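Local structure of separin (Saccharomyces cerevisiae, 5U1T) at residues I761-A766 with F796-K801; N768-L773 with L786-S791. The protein cleaves the MCD1/SCC1 subunit of cohesin as a caspase-like cysteine protease, triggering chromosome segregation at anaphase onset, and is kept inactive by securin for most of the cell cycle. All coordinates share one frame; numbering follows the deposited sequence.

Contact 1: I761-A766 with F796-K801; sequences IDCRKA and FFQLIK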
loop_
_atom_site.group_PDB
_atom_site.type_symbol
_atom_site.label_atom_id
_atom_site.label_comp_id
_atom_site.label_asym_id
_atom_site.label_seq_id
_atom_site.Cartn_x
_atom_site.Cartn_y
_atom_site.Cartn_z
ATOM N N ILE A 761 -10.551 14.207 -6.925
ATOM C CA ILE A 761 -9.277 14.573 -7.531
ATOM C C ILE A 761 -8.101 13.927 -6.801
ATOM O O ILE A 761 -7.212 13.364 -7.441
ATOM C CB ILE A 761 -9.090 16.085 -7.561
ATOM C CG1 ILE A 761 -10.184 16.704 -8.429
ATOM C CG2 ILE A 761 -7.705 16.442 -8.083
ATOM C CD1 ILE A 761 -10.086 18.201 -8.580
ATOM N N ASP A 762 -8.114 13.997 -5.470
ATOM C CA ASP A 762 -7.084 13.380 -4.645
ATOM C C ASP A 762 -6.913 11.914 -5.002
ATOM O O ASP A 762 -5.835 11.492 -5.437
ATOM C CB ASP A 762 -7.420 13.518 -3.165
ATOM C CG ASP A 762 -7.162 14.912 -2.643
ATOM O OD1 ASP A 762 -6.580 15.744 -3.377
ATOM O OD2 ASP A 762 -7.538 15.181 -1.482
ATOM N N CYS A 763 -7.984 11.155 -4.800
ATOM C CA CYS A 763 -8.082 9.760 -5.220
ATOM C C CYS A 763 -7.445 9.463 -6.565
ATOM O O CYS A 763 -6.807 8.432 -6.735
ATOM C CB CYS A 763 -9.551 9.346 -5.292
ATOM S SG CYS A 763 -10.065 8.342 -3.938
ATOM N N ARG A 764 -7.638 10.358 -7.524
ATOM C CA ARG A 764 -7.144 10.130 -8.875
ATOM C C ARG A 764 -5.638 10.385 -8.971
ATOM O O ARG A 764 -4.956 9.760 -9.773
ATOM C CB ARG A 764 -7.909 11.003 -9.874
ATOM C CG ARG A 764 -9.414 10.676 -9.956
ATOM C CD ARG A 764 -9.707 9.455 -10.816
ATOM N NE ARG A 764 -9.084 9.618 -12.121
ATOM C CZ ARG A 764 -7.943 9.033 -12.474
ATOM N NH1 ARG A 764 -7.431 9.263 -13.678
ATOM N NH2 ARG A 764 -7.311 8.220 -11.626
ATOM N N LYS A 765 -5.126 11.299 -8.153
ATOM C CA LYS A 765 -3.693 11.493 -8.053
ATOM C C LYS A 765 -3.050 10.241 -7.471
ATOM O O LYS A 765 -2.003 9.791 -7.940
ATOM C CB LYS A 765 -3.363 12.694 -7.182
ATOM C CG LYS A 765 -3.807 14.003 -7.730
ATOM C CD LYS A 765 -3.482 15.096 -6.739
ATOM C CE LYS A 765 -4.031 16.424 -7.206
ATOM N NZ LYS A 765 -3.857 17.469 -6.174
ATOM N N ALA A 766 -3.690 9.694 -6.441
ATOM C CA ALA A 766 -3.211 8.499 -5.781
ATOM C C ALA A 766 -3.093 7.372 -6.794
ATOM O O ALA A 766 -2.115 6.636 -6.803
ATOM C CB ALA A 766 -4.127 8.109 -4.647
ATOM N N PHE A 796 -9.544 2.367 -4.887
ATOM C CA PHE A 796 -10.795 1.903 -5.507
ATOM C C PHE A 796 -12.000 1.944 -4.543
ATOM O O PHE A 796 -13.037 2.496 -4.883
ATOM C CB PHE A 796 -10.646 0.492 -6.072
ATOM C CG PHE A 796 -10.047 0.461 -7.452
ATOM C CD1 PHE A 796 -10.826 0.770 -8.566
ATOM C CD2 PHE A 796 -8.701 0.148 -7.634
ATOM C CE1 PHE A 796 -10.282 0.761 -9.844
ATOM C CE2 PHE A 796 -8.146 0.136 -8.902
ATOM C CZ PHE A 796 -8.937 0.438 -10.016
ATOM N N PHE A 797 -11.859 1.359 -3.359
ATOM C CA PHE A 797 -12.851 1.504 -2.308
ATOM C C PHE A 797 -13.270 2.985 -2.141
ATOM O O PHE A 797 -14.452 3.319 -2.186
ATOM C CB PHE A 797 -12.322 0.959 -0.975
ATOM C CG PHE A 797 -11.939 -0.501 -1.004
ATOM C CD1 PHE A 797 -12.337 -1.335 -2.041
ATOM C CD2 PHE A 797 -11.170 -1.046 0.024
ATOM C CE1 PHE A 797 -11.962 -2.694 -2.051
ATOM C CE2 PHE A 797 -10.799 -2.389 0.024
ATOM C CZ PHE A 797 -11.202 -3.218 -1.010
ATOM N N GLN A 798 -12.298 3.870 -1.982
ATOM C CA GLN A 798 -12.605 5.267 -1.751
ATOM C C GLN A 798 -13.384 5.907 -2.908
ATOM O O GLN A 798 -14.368 6.603 -2.677
ATOM C CB GLN A 798 -11.323 6.060 -1.497
ATOM C CG GLN A 798 -11.530 7.305 -0.651
ATOM C CD GLN A 798 -12.467 7.047 0.525
ATOM O OE1 GLN A 798 -12.140 6.313 1.465
ATOM N NE2 GLN A 798 -13.663 7.626 0.453
ATOM N N LEU A 799 -12.936 5.685 -4.142
ATOM C CA LEU A 799 -13.569 6.290 -5.306
ATOM C C LEU A 799 -15.008 5.804 -5.446
ATOM O O LEU A 799 -15.925 6.609 -5.661
ATOM C CB LEU A 799 -12.793 5.984 -6.583
ATOM C CG LEU A 799 -11.722 6.972 -7.034
ATOM C CD1 LEU A 799 -10.799 6.295 -8.039
ATOM C CD2 LEU A 799 -12.310 8.221 -7.644
ATOM N N ILE A 800 -15.202 4.490 -5.317
ATOM C CA ILE A 800 -16.535 3.914 -5.366
ATOM C C ILE A 800 -17.410 4.487 -4.251
ATOM O O ILE A 800 -18.521 4.911 -4.505
ATOM C CB ILE A 800 -16.482 2.382 -5.285
ATOM C CG1 ILE A 800 -15.709 1.827 -6.497
ATOM C CG2 ILE A 800 -17.881 1.814 -5.221
ATOM C CD1 ILE A 800 -15.590 0.301 -6.583
ATOM N N LYS A 801 -16.903 4.526 -3.026
ATOM C CA LYS A 801 -17.631 5.133 -1.935
ATOM C C LYS A 801 -17.988 6.589 -2.255
ATOM O O LYS A 801 -19.094 7.037 -1.944
ATOM C CB LYS A 801 -16.822 5.050 -0.637
ATOM C CG LYS A 801 -16.920 3.721 0.131
ATOM C CD LYS A 801 -15.918 3.731 1.298
ATOM C CE LYS A 801 -16.389 2.937 2.527
ATOM N NZ LYS A 801 -15.565 3.208 3.772
#

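Contact 2: N768-L773 with L786-S791; sequences NLALSL and LALLKS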
loop_
_atom_site.group_PDB
_atom_site.type_symbol
_atom_site.label_atom_id
_atom_site.label_comp_id
_atom_site.label_asym_id
_atom_site.label_seq_id
_atom_site.Cartn_x
_atom_site.Cartn_y
_atom_site.Cartn_z
ATOM N N ASN A 768 -2.851 7.727 -10.120
ATOM C CA ASN A 768 -1.889 8.038 -11.156
ATOM C C ASN A 768 -0.467 7.814 -10.654
ATOM O O ASN A 768 0.395 7.364 -11.405
ATOM C CB ASN A 768 -2.082 9.472 -11.655
ATOM C CG ASN A 768 -3.344 9.627 -12.493
ATOM O OD1 ASN A 768 -3.920 8.642 -12.958
ATOM N ND2 ASN A 768 -3.779 10.864 -12.687
ATOM N N LEU A 769 -0.237 8.092 -9.391
ATOM C CA LEU A 769 1.066 7.881 -8.829
ATOM C C LEU A 769 1.374 6.415 -8.796
ATOM O O LEU A 769 2.485 6.008 -9.011
ATOM C CB LEU A 769 1.118 8.410 -7.416
ATOM C CG LEU A 769 1.384 9.884 -7.239
ATOM C CD1 LEU A 769 1.510 10.134 -5.768
ATOM C CD2 LEU A 769 2.662 10.282 -7.918
ATOM N N ALA A 770 0.367 5.601 -8.561
ATOM C CA ALA A 770 0.554 4.180 -8.497
ATOM C C ALA A 770 0.843 3.611 -9.858
ATOM O O ALA A 770 1.540 2.642 -9.976
ATOM C CB ALA A 770 -0.654 3.520 -7.882
ATOM N N LEU A 771 0.349 4.261 -10.880
ATOM C CA LEU A 771 0.580 3.777 -12.200
ATOM C C LEU A 771 1.990 4.111 -12.584
ATOM O O LEU A 771 2.634 3.369 -13.275
ATOM C CB LEU A 771 -0.393 4.415 -13.157
ATOM C CG LEU A 771 -0.706 3.533 -14.338
ATOM C CD1 LEU A 771 -1.228 2.205 -13.857
ATOM C CD2 LEU A 771 -1.732 4.223 -15.193
ATOM N N SER A 772 2.475 5.244 -12.131
ATOM C CA SER A 772 3.833 5.635 -12.431
ATOM C C SER A 772 4.828 4.880 -11.585
ATOM O O SER A 772 5.957 4.697 -11.980
ATOM C CB SER A 772 4.017 7.145 -12.314
ATOM O OG SER A 772 4.530 7.509 -11.058
ATOM N N LEU A 773 4.395 4.413 -10.429
ATOM C CA LEU A 773 5.248 3.645 -9.545
ATOM C C LEU A 773 5.483 2.274 -10.120
ATOM O O LEU A 773 6.528 1.699 -9.944
ATOM C CB LEU A 773 4.600 3.507 -8.189
ATOM C CG LEU A 773 5.446 2.911 -7.088
ATOM C CD1 LEU A 773 4.918 3.381 -5.763
ATOM C CD2 LEU A 773 5.387 1.415 -7.148
ATOM N N LEU A 786 3.308 -5.050 -1.005
ATOM C CA LEU A 786 2.186 -5.154 -0.101
ATOM C C LEU A 786 1.661 -3.766 0.199
ATOM O O LEU A 786 0.458 -3.571 0.298
ATOM C CB LEU A 786 2.585 -5.875 1.194
ATOM C CG LEU A 786 3.110 -7.304 1.074
ATOM C CD1 LEU A 786 3.575 -7.823 2.426
ATOM C CD2 LEU A 786 2.091 -8.244 0.439
ATOM N N ALA A 787 2.567 -2.803 0.342
ATOM C CA ALA A 787 2.178 -1.420 0.611
ATOM C C ALA A 787 1.248 -0.928 -0.486
ATOM O O ALA A 787 0.191 -0.367 -0.217
ATOM C CB ALA A 787 3.393 -0.524 0.698
ATOM N N LEU A 788 1.667 -1.177 -1.723
ATOM C CA LEU A 788 0.975 -0.765 -2.927
ATOM C C LEU A 788 -0.344 -1.509 -3.121
ATOM O O LEU A 788 -1.273 -0.981 -3.714
ATOM C CB LEU A 788 1.884 -0.992 -4.129
ATOM C CG LEU A 788 1.335 -0.527 -5.462
ATOM C CD1 LEU A 788 1.028 0.950 -5.367
ATOM C CD2 LEU A 788 2.376 -0.799 -6.521
ATOM N N LEU A 789 -0.412 -2.746 -2.637
ATOM C CA LEU A 789 -1.643 -3.509 -2.684
ATOM C C LEU A 789 -2.678 -2.872 -1.770
ATOM O O LEU A 789 -3.817 -2.646 -2.166
ATOM C CB LEU A 789 -1.385 -4.955 -2.285
ATOM C CG LEU A 789 -0.883 -5.815 -3.439
ATOM C CD1 LEU A 789 -0.584 -7.232 -2.971
ATOM C CD2 LEU A 789 -1.907 -5.825 -4.573
ATOM N N LYS A 790 -2.264 -2.574 -0.546
ATOM C CA LYS A 790 -3.134 -1.953 0.435
ATOM C C LYS A 790 -3.608 -0.599 -0.101
ATOM O O LYS A 790 -4.785 -0.263 -0.025
ATOM C CB LYS A 790 -2.411 -1.804 1.781
ATOM C CG LYS A 790 -2.550 -3.016 2.705
ATOM C CD LYS A 790 -4.049 -3.267 3.107
ATOM C CE LYS A 790 -4.242 -4.409 4.168
ATOM N NZ LYS A 790 -5.701 -4.673 4.506
ATOM N N SER A 791 -2.690 0.155 -0.684
ATOM C CA SER A 791 -2.997 1.488 -1.178
ATOM C C SER A 791 -3.895 1.507 -2.406
ATOM O O SER A 791 -4.735 2.396 -2.555
ATOM C CB SER A 791 -1.708 2.235 -1.490
ATOM O OG SER A 791 -1.322 3.019 -0.384
#

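Contact 1: I761-A766 with F796-K801
Cys763 meets both Leu799 and Gln798, and these two encounters make up most of the meeting between helix turns 761-766 and 796-801. The apolar part runs through Cys763 CB, which lies 3.7 Å from Leu799 CG and 3.8 Å from Leu799 CD2, so the cysteine approaches at the fork of the leucine. Cys763 SG touches Leu799 too, but lies closest to the methylene stem of Gln798, 3.6 Å from its CB. Gln798 sets CG anti to its backbone nitrogen (chi1 -153°) and then bends at chi2, so that its methylene stem faces the sulfur while the amide turns away. Looser contact comes from Arg764, whose CD stands 4.3 Å from Leu799 CD2. Its charged end is spent elsewhere, with NE hydrogen-bonded to the backbone of the chain of another protein and the guanidinium in a cation-pi contact with Tyr1095. The local axes come within 9.8 Å and run antiparallel at 155°, as expected for successive helices of an alpha-alpha hairpin. Helix 729-752 reaches this pair through Ala747 on Cys763 and Lys748 on Gln798, and helix 809-825 lays Tyr815 against Arg764.

Contact 2: N768-L773 with L786-S791
Leu788 reaches Ala770 and Leu773, and its course from backbone to methyls accounts for the whole meeting of 768-773 with 786-791. The bond from CA to CB already points at the partner helix, yet Leu788 CB is set back, 5.2 Å from Leu773 CD2. Leu788 CG, placed anti to the backbone nitrogen (chi1 -176°), carries the chain forward and is still 5.1 Å from Ala770 CB. Only at the fork does contact begin. Leu788 CD1 comes to 4.0 Å from Ala770 CB, the single methyl of that small residue, while Leu788 CD2 meets Leu773 CD2 at 3.8 Å. One leucine thus serves two residues a helical turn apart, one with each branch. The side chains of Leu773 and Leu788 pass alongside each other in opposite directions, methyl against methyl. All three residues are buried, and the contact is wholly aliphatic: leucine-alanine packing between consecutive antiparallel helices of an alpha-alpha hairpin, near its connecting turn. Away from the interface, Ser772 folds its hydroxyl back on its own helix: Ser772 OG donates to Leu769 O at 3.3 Å, from the same face of the carbonyl plane as Leu773 N. Leu788 also packs on an apolar side chain of the chain of another protein. Helix 729-752 covers Leu773 with Ile736 and Leu737, and helix 602-617 lies against Leu786 and Leu789 through Phe617.

Both contacts join helix 756-775 to helix 782-805, two consecutive members of the helical region, and their centres lie about 12 Å apart. They illustrate how a helical hairpin is held at separate levels: contact 2 sits nearer the turn, contact 1 further along the antiparallel pair. Both are buried and away from Cys1497, the probable catalytic cysteine, and helix 729-752 touches residues at each. Their chemistry differs. Contact 2 is purely aliphatic and buries 123 Å², whereas contact 1 buries 185 Å² and brings in a sulfur and the carbon stems of polar residues. The chain of another protein reaches both, by packing in contact 2 and additionally by a hydrogen bond in contact 1.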